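Local coordinates for protein intimin (Escherichia coli, PDB 6TPL) that probably serves as a bacterial surface adhesin, this fragment holding two Ig-like domains of its extended extracellular passenger, at residues Thr10-Ser15 with Glu22-Thr27; Pro75-Val80 with Ala95-Asp100. One frame throughout, in Å; residues are numbered along the deposited sequence.

Contact 1: Thr10-Ser15 with Glu22-Thr27; sequences TADKTS and EAITYT. With MG (magnesium ion), chain E.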
ATOM      1  N   THR A  10       5.517   8.416  -0.224  1.00 13.33           N
ATOM      2  CA  THR A  10       5.934   7.156   0.370  1.00 19.19           C
ATOM      3  C   THR A  10       5.868   7.264   1.886  1.00 20.03           C
ATOM      4  O   THR A  10       5.858   8.362   2.451  1.00 16.91           O
ATOM      5  CB  THR A  10       7.363   6.769  -0.048  1.00 21.79           C
ATOM      6  OG1 THR A  10       8.300   7.730   0.453  1.00 25.20           O
ATOM      7  CG2 THR A  10       7.484   6.690  -1.561  1.00 20.53           C
ATOM      8  N   ALA A  11       5.846   6.104   2.544  1.00 16.77           N
ATOM      9  CA  ALA A  11       5.851   6.017   3.999  1.00 15.66           C
ATOM     10  C   ALA A  11       7.118   5.314   4.479  1.00 14.01           C
ATOM     11  O   ALA A  11       7.751   4.555   3.737  1.00 13.42           O
ATOM     12  CB  ALA A  11       4.604   5.277   4.503  1.00 20.41           C
ATOM     13  N   ASP A  12       7.490   5.582   5.735  1.00 15.79           N
ATOM     14  CA  ASP A  12       8.686   4.987   6.320  1.00 16.98           C
ATOM     15  C   ASP A  12       8.454   3.567   6.823  1.00 16.59           C
ATOM     16  O   ASP A  12       9.423   2.878   7.163  1.00 17.60           O
ATOM     17  CB  ASP A  12       9.201   5.861   7.467  1.00 18.26           C
ATOM     18  CG  ASP A  12       8.229   5.950   8.631  1.00 17.16           C
ATOM     19  OD1 ASP A  12       7.028   5.639   8.469  1.00 19.73           O
ATOM     20  OD2 ASP A  12       8.675   6.348   9.732  1.00 20.03           O
ATOM     21  N   LYS A  13       7.201   3.120   6.868  1.00 17.28           N
ATOM     22  CA  LYS A  13       6.845   1.790   7.332  1.00 18.29           C
ATOM     23  C   LYS A  13       5.668   1.293   6.506  1.00 18.78           C
ATOM     24  O   LYS A  13       4.861   2.092   6.025  1.00 22.29           O
ATOM     25  CB  LYS A  13       6.449   1.788   8.811  1.00 24.09           C
ATOM     26  CG  LYS A  13       7.409   2.459   9.777  1.00 25.29           C
ATOM     27  CD  LYS A  13       6.632   2.829  11.047  1.00 22.76           C
ATOM     28  CE  LYS A  13       7.526   3.164  12.228  1.00 22.18           C
ATOM     29  NZ  LYS A  13       6.727   3.506  13.445  1.00 25.42           N
ATOM     30  N   THR A  14       5.556  -0.029   6.364  1.00 14.90           N
ATOM     31  CA  THR A  14       4.361  -0.595   5.750  1.00 14.70           C
ATOM     32  C   THR A  14       3.254  -0.869   6.762  1.00 16.41           C
ATOM     33  O   THR A  14       2.094  -1.016   6.366  1.00 15.46           O
ATOM     34  CB  THR A  14       4.686  -1.896   5.013  1.00 14.33           C
ATOM     35  OG1 THR A  14       5.331  -2.816   5.902  1.00 14.87           O
ATOM     36  CG2 THR A  14       5.593  -1.616   3.827  1.00 15.93           C
ATOM     37  N   SER A  15       3.576  -0.928   8.052  1.00 16.23           N
ATOM     38  CA  SER A  15       2.572  -1.239   9.060  1.00 17.07           C
ATOM     39  C   SER A  15       2.988  -0.668  10.408  1.00 17.90           C
ATOM     40  O   SER A  15       4.144  -0.302  10.626  1.00 17.87           O
ATOM     41  CB  SER A  15       2.354  -2.752   9.179  1.00 17.31           C
ATOM     42  OG  SER A  15       3.449  -3.370   9.835  1.00 17.64           O
ATOM     43  N   GLU A  22       1.892   4.427  17.800  1.00 24.55           N
ATOM     44  CA  GLU A  22       2.931   4.290  16.786  1.00 26.96           C
ATOM     45  C   GLU A  22       2.530   5.057  15.534  1.00 22.55           C
ATOM     46  O   GLU A  22       1.380   4.983  15.089  1.00 22.37           O
ATOM     47  CB  GLU A  22       3.174   2.821  16.443  1.00 41.99           C
ATOM     48  CG  GLU A  22       4.306   2.635  15.443  1.00 54.52           C
ATOM     49  CD  GLU A  22       4.662   1.181  15.208  1.00 58.49           C
ATOM     50  OE1 GLU A  22       5.688   0.921  14.544  1.00 50.12           O
ATOM     51  OE2 GLU A  22       3.920   0.300  15.686  1.00 72.12           O
ATOM     52  N   ALA A  23       3.479   5.794  14.965  1.00 22.07           N
ATOM     53  CA  ALA A  23       3.216   6.655  13.824  1.00 21.37           C
ATOM     54  C   ALA A  23       3.841   6.079  12.562  1.00 20.10           C
ATOM     55  O   ALA A  23       4.954   5.543  12.594  1.00 19.85           O
ATOM     56  CB  ALA A  23       3.755   8.066  14.067  1.00 27.44           C
ATOM     57  N   ILE A  24       3.106   6.175  11.457  1.00 19.39           N
ATOM     58  CA  ILE A  24       3.647   5.985  10.116  1.00 18.25           C
ATOM     59  C   ILE A  24       3.854   7.367   9.508  1.00 18.12           C
ATOM     60  O   ILE A  24       2.914   8.168   9.439  1.00 18.47           O
ATOM     61  CB  ILE A  24       2.710   5.136   9.244  1.00 17.61           C
ATOM     62  CG1 ILE A  24       2.514   3.748   9.868  1.00 17.86           C
ATOM     63  CG2 ILE A  24       3.277   4.994   7.844  1.00 16.53           C
ATOM     64  CD1 ILE A  24       1.613   2.834   9.061  1.00 20.18           C
ATOM     65  N   THR A  25       5.078   7.658   9.069  1.00 17.71           N
ATOM     66  CA  THR A  25       5.422   8.982   8.561  1.00 17.71           C
ATOM     67  C   THR A  25       5.513   8.943   7.038  1.00 16.65           C
ATOM     68  O   THR A  25       6.281   8.155   6.476  1.00 15.95           O
ATOM     69  CB  THR A  25       6.734   9.479   9.170  1.00 18.18           C
ATOM     70  OG1 THR A  25       6.592   9.604  10.591  1.00 19.29           O
ATOM     71  CG2 THR A  25       7.109  10.838   8.582  1.00 18.52           C
ATOM     72  N   TYR A  26       4.730   9.793   6.380  1.00 16.60           N
ATOM     73  CA  TYR A  26       4.706   9.900   4.928  1.00 15.72           C
ATOM     74  C   TYR A  26       5.539  11.092   4.473  1.00 15.76           C
ATOM     75  O   TYR A  26       5.592  12.121   5.147  1.00 16.60           O
ATOM     76  CB  TYR A  26       3.277  10.083   4.404  1.00 15.71           C
ATOM     77  CG  TYR A  26       2.360   8.896   4.590  1.00 15.61           C
ATOM     78  CD1 TYR A  26       1.778   8.629   5.820  1.00 16.40           C
ATOM     79  CD2 TYR A  26       2.054   8.065   3.527  1.00 14.81           C
ATOM     80  CE1 TYR A  26       0.934   7.549   5.994  1.00 16.39           C
ATOM     81  CE2 TYR A  26       1.207   6.983   3.690  1.00 14.82           C
ATOM     82  CZ  TYR A  26       0.650   6.732   4.923  1.00 15.60           C
ATOM     83  OH  TYR A  26      -0.193   5.654   5.094  1.00 15.69           O
ATOM     84  N   THR A  27       6.169  10.963   3.310  1.00 14.95           N
ATOM     85  CA  THR A  27       6.891  12.069   2.686  1.00 14.94           C
ATOM     86  C   THR A  27       6.358  12.265   1.274  1.00 14.31           C
ATOM     87  O   THR A  27       6.395  11.337   0.458  1.00 13.51           O
ATOM     88  CB  THR A  27       8.404  11.818   2.650  1.00 14.70           C
ATOM     89  OG1 THR A  27       8.910  11.671   3.983  1.00 15.39           O
ATOM     90  CG2 THR A  27       9.119  12.984   1.959  1.00 14.76           C
TER
HETATM   91 MG    MG E 803       7.085  -0.248  13.786  1.00 49.38          MG
HETATM   92  O   HOH W   1       7.183   7.052  11.748  1.00 20.73           O
HETATM   93  O   HOH W   2       8.309  -2.305  13.978  1.00 53.35           O
HETATM   94  O   HOH W   3       6.145  -0.908  11.671  1.00 41.33           O
HETATM   95  O   HOH W   4       9.337   0.195  12.631  1.00 60.86           O
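Thr10 and Thr27 form an antiparallel hydrogen-bonded pair. Thr10 N donates a hydrogen bond to Thr27 O, and Thr27 N returns a bond of 2.8 Å to Thr10 O. One step on, Ala11 faces Tyr26 in a non-hydrogen-bonded pair. Asp12 N then bonds Thr25 O at 2.9 Å.

The regular pairing ends here, and side chains take over. With CG set between its own N and carbonyl carbon (chi1 64°), Asp12 brings its carboxylate over Thr25. Thr25 N reaches Asp12 OD1 at 2.9 Å, from above the carboxylate plane. Asp12 OD2 accepts a hydrogen bond from a water that also donates to Ala23 O and accepts one from Thr25 OG1.

The Lys13 chain is extended beyond CG. Its NZ meets Ala23 O at 2.8 Å and Glu22 OE1 at 3.0 Å, the latter a salt bridge that uses the anti lone pair of Glu22 OE1, away from OE2. Glu22 OE1 also binds a magnesium ion at 2.0 Å, with three waters on the metal, while Glu22 OE2 accepts from Lys17 N. With an alanine in place of this lysine, Ala23 O would probably keep the water but lose the ammonium donor, and Glu22 OE1 would keep the metal but lose its salt bridge.

Apolar contacts lie on the face that carries Ala11 and Tyr26. Ala11 CB lies over one face of the Tyr26 ring, 4.0 Å from its centroid, and touches Ile24 CG2 at 3.6 Å.

The contact joins strand 5-11 to strand 24-32, which also pairs with strand 65-71. Ile24 and Tyr26 pack across the domain onto Val96 of strand 91-99.

Contact 2: Pro75-Val80 with Ala95-Asp100; sequences PGQVVV and AVIFVD
Gly76 and Phe98 pair through two backbone hydrogen bonds, as do Val78 and Val96, and Gln77 and Ile97 form the non-hydrogen-bonded pair between them. The strands are antiparallel, at 146° between their directions, and their axes approach to 4.7 Å. Gly76 N bonds Phe98 O at 2.9 Å, and Val78 N bonds Val96 O at 2.8 Å. Gly76 has phi 163° and psi -175°, where a CB would jam against the carbonyl O of Pro75.

On the face with Val78 and Phe98, Val78 CG2, the branch beside its own backbone N, meets the edge of the Phe98 ring, 3.9 Å from CE2. On the opposite face, the Gln77 side chain crosses Ile97, with Gln77 CG 3.7 Å from Ile97 CG1. Gln77 then runs on extended, so that NE2 comes 3.6 Å from Ala95 CB. The same nitrogen donates to Lys190 O of the second Ig-like region and to a water. Two residues on from Gln77, Val79 CG2 touches the same Ala95 CB.

The two strands form a beta hairpin. Strand 41-48 flanks it beside strand 76-83, and strand 15-17 beside strand 91-99. Val78, Val96 and Phe98 all pack on Leu70 of the facing sheet.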
ATOM      1  N   PRO A  75      -7.368  -2.122  13.909  1.00 25.44           N
ATOM      2  CA  PRO A  75      -6.696  -2.963  12.910  1.00 25.07           C
ATOM      3  C   PRO A  75      -7.367  -2.809  11.554  1.00 24.60           C
ATOM      4  O   PRO A  75      -8.595  -2.877  11.438  1.00 24.88           O
ATOM      5  CB  PRO A  75      -6.849  -4.385  13.470  1.00 25.76           C
ATOM      6  CG  PRO A  75      -7.135  -4.201  14.943  1.00 26.42           C
ATOM      7  CD  PRO A  75      -7.910  -2.917  15.026  1.00 26.28           C
ATOM      8  N   GLY A  76      -6.562  -2.593  10.523  1.00 13.99           N
ATOM      9  CA  GLY A  76      -7.105  -2.441   9.193  1.00 13.82           C
ATOM     10  C   GLY A  76      -6.105  -1.808   8.244  1.00 14.96           C
ATOM     11  O   GLY A  76      -4.947  -1.561   8.589  1.00 15.85           O
ATOM     12  N   GLN A  77      -6.596  -1.561   7.035  1.00 12.98           N
ATOM     13  CA  GLN A  77      -5.820  -0.976   5.950  1.00 14.62           C
ATOM     14  C   GLN A  77      -6.203   0.489   5.797  1.00 12.90           C
ATOM     15  O   GLN A  77      -7.372   0.854   5.968  1.00 14.57           O
ATOM     16  CB  GLN A  77      -6.075  -1.718   4.634  1.00 14.69           C
ATOM     17  CG  GLN A  77      -4.820  -2.083   3.874  1.00 17.57           C
ATOM     18  CD  GLN A  77      -5.118  -2.905   2.636  1.00 16.03           C
ATOM     19  OE1 GLN A  77      -6.279  -3.101   2.280  1.00 14.04           O
ATOM     20  NE2 GLN A  77      -4.074  -3.387   1.975  1.00 14.14           N
ATOM     21  N   VAL A  78      -5.224   1.326   5.470  1.00 12.63           N
ATOM     22  CA  VAL A  78      -5.466   2.751   5.284  1.00 16.08           C
ATOM     23  C   VAL A  78      -4.726   3.229   4.044  1.00 12.60           C
ATOM     24  O   VAL A  78      -3.555   2.887   3.831  1.00 12.32           O
ATOM     25  CB  VAL A  78      -5.031   3.575   6.515  1.00 13.46           C
ATOM     26  CG1 VAL A  78      -5.312   5.063   6.287  1.00 20.10           C
ATOM     27  CG2 VAL A  78      -5.731   3.081   7.775  1.00 13.88           C
ATOM     28  N   VAL A  79      -5.408   4.034   3.235  1.00 13.84           N
ATOM     29  CA  VAL A  79      -4.814   4.683   2.072  1.00 12.53           C
ATOM     30  C   VAL A  79      -4.837   6.187   2.310  1.00 13.01           C
ATOM     31  O   VAL A  79      -5.904   6.769   2.534  1.00 13.40           O
ATOM     32  CB  VAL A  79      -5.563   4.328   0.779  1.00 12.30           C
ATOM     33  CG1 VAL A  79      -5.056   5.190  -0.372  1.00 13.18           C
ATOM     34  CG2 VAL A  79      -5.415   2.846   0.456  1.00 11.84           C
ATOM     35  N   VAL A  80      -3.663   6.812   2.255  1.00 13.03           N
ATOM     36  CA  VAL A  80      -3.513   8.257   2.389  1.00 13.50           C
ATOM     37  C   VAL A  80      -3.078   8.808   1.039  1.00 13.37           C
ATOM     38  O   VAL A  80      -2.331   8.150   0.308  1.00 13.45           O
ATOM     39  CB  VAL A  80      -2.490   8.619   3.484  1.00 13.99           C
ATOM     40  CG1 VAL A  80      -2.272  10.121   3.531  1.00 14.82           C
ATOM     41  CG2 VAL A  80      -2.949   8.084   4.827  1.00 14.16           C
ATOM     42  N   ALA A  95      -1.267   1.355   0.234  1.00 13.19           N
ATOM     43  CA  ALA A  95      -1.941   1.126   1.506  1.00 12.40           C
ATOM     44  C   ALA A  95      -0.931   0.737   2.582  1.00 11.35           C
ATOM     45  O   ALA A  95       0.111   0.141   2.298  1.00 11.14           O
ATOM     46  CB  ALA A  95      -2.999   0.033   1.369  1.00 11.51           C
ATOM     47  N   VAL A  96      -1.239   1.100   3.829  1.00 11.72           N
ATOM     48  CA  VAL A  96      -0.512   0.615   4.995  1.00 11.90           C
ATOM     49  C   VAL A  96      -1.515  -0.112   5.882  1.00 12.08           C
ATOM     50  O   VAL A  96      -2.726   0.001   5.700  1.00 12.14           O
ATOM     51  CB  VAL A  96       0.197   1.740   5.773  1.00 12.32           C
ATOM     52  CG1 VAL A  96       1.161   2.486   4.860  1.00 12.19           C
ATOM     53  CG2 VAL A  96      -0.817   2.686   6.407  1.00 12.77           C
ATOM     54  N   ILE A  97      -1.002  -0.860   6.853  1.00 12.37           N
ATOM     55  CA  ILE A  97      -1.837  -1.675   7.726  1.00 15.64           C
ATOM     56  C   ILE A  97      -1.488  -1.382   9.180  1.00 13.44           C
ATOM     57  O   ILE A  97      -0.311  -1.292   9.542  1.00 13.25           O
ATOM     58  CB  ILE A  97      -1.664  -3.181   7.446  1.00 12.36           C
ATOM     59  CG1 ILE A  97      -2.181  -3.541   6.053  1.00 12.64           C
ATOM     60  CG2 ILE A  97      -2.376  -4.000   8.513  1.00 14.52           C
ATOM     61  CD1 ILE A  97      -1.818  -4.946   5.614  1.00 11.93           C
ATOM     62  N   PHE A  98      -2.516  -1.265  10.016  1.00 13.60           N
ATOM     63  CA  PHE A  98      -2.375  -1.239  11.465  1.00 14.24           C
ATOM     64  C   PHE A  98      -2.837  -2.579  12.019  1.00 14.33           C
ATOM     65  O   PHE A  98      -3.893  -3.087  11.629  1.00 14.19           O
ATOM     66  CB  PHE A  98      -3.175  -0.088  12.064  1.00 20.55           C
ATOM     67  CG  PHE A  98      -2.653   1.259  11.669  1.00 21.51           C
ATOM     68  CD1 PHE A  98      -1.686   1.887  12.432  1.00 22.04           C
ATOM     69  CD2 PHE A  98      -3.114   1.887  10.527  1.00 21.98           C
ATOM     70  CE1 PHE A  98      -1.195   3.127  12.073  1.00 22.56           C
ATOM     71  CE2 PHE A  98      -2.631   3.128  10.163  1.00 21.81           C
ATOM     72  CZ  PHE A  98      -1.669   3.746  10.935  1.00 21.10           C
ATOM     73  N   VAL A  99      -2.032  -3.164  12.895  1.00 16.90           N
ATOM     74  CA  VAL A  99      -2.251  -4.535  13.326  1.00 18.29           C
ATOM     75  C   VAL A  99      -2.419  -4.581  14.836  1.00 18.78           C
ATOM     76  O   VAL A  99      -1.928  -3.718  15.572  1.00 20.51           O
ATOM     77  CB  VAL A  99      -1.097  -5.470  12.898  1.00 18.66           C
ATOM     78  CG1 VAL A  99      -1.041  -5.615  11.388  1.00 20.56           C
ATOM     79  CG2 VAL A  99       0.230  -4.949  13.452  1.00 19.64           C
ATOM     80  N   ASP A 100      -3.134  -5.609  15.287  1.00 15.58           N
ATOM     81  CA  ASP A 100      -3.106  -6.050  16.676  1.00 17.37           C
ATOM     82  C   ASP A 100      -1.834  -6.866  16.872  1.00 16.31           C
ATOM     83  O   ASP A 100      -1.710  -7.971  16.334  1.00 15.90           O
ATOM     84  CB  ASP A 100      -4.351  -6.871  16.999  1.00 19.39           C
ATOM     85  CG  ASP A 100      -4.382  -7.344  18.443  1.00 19.67           C
ATOM     86  OD1 ASP A 100      -3.309  -7.408  19.081  1.00 19.50           O
ATOM     87  OD2 ASP A 100      -5.479  -7.659  18.941  1.00 20.15           O
TER
HETATM   88  O   HOH W   5      -1.237  -2.767   2.927  1.00 14.91           O

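Both segments of contact 1 come earlier in the chain than those of contact 2, and the centres of the two contacts lie about 11 Å apart. Both belong to the first bacterial Ig-like domain, on its two facing sheets. Contact 1 pairs strands 5-11 and 24-32 of one sheet; contact 2 pairs strands 76-83 and 91-99 of the other. After strand 5-11 the chain crosses over: Thr14 O lies 3.1 Å from Ile97 N, a probable hydrogen bond, and strand 15-17 then runs parallel to 91-99. Tyr26 OH also touches Val96 CG2 at 3.3 Å between the sheets. The two contacts thus meet across the sandwich where the chain changes sheets, while Gln77 and Thr14 reach the second domain.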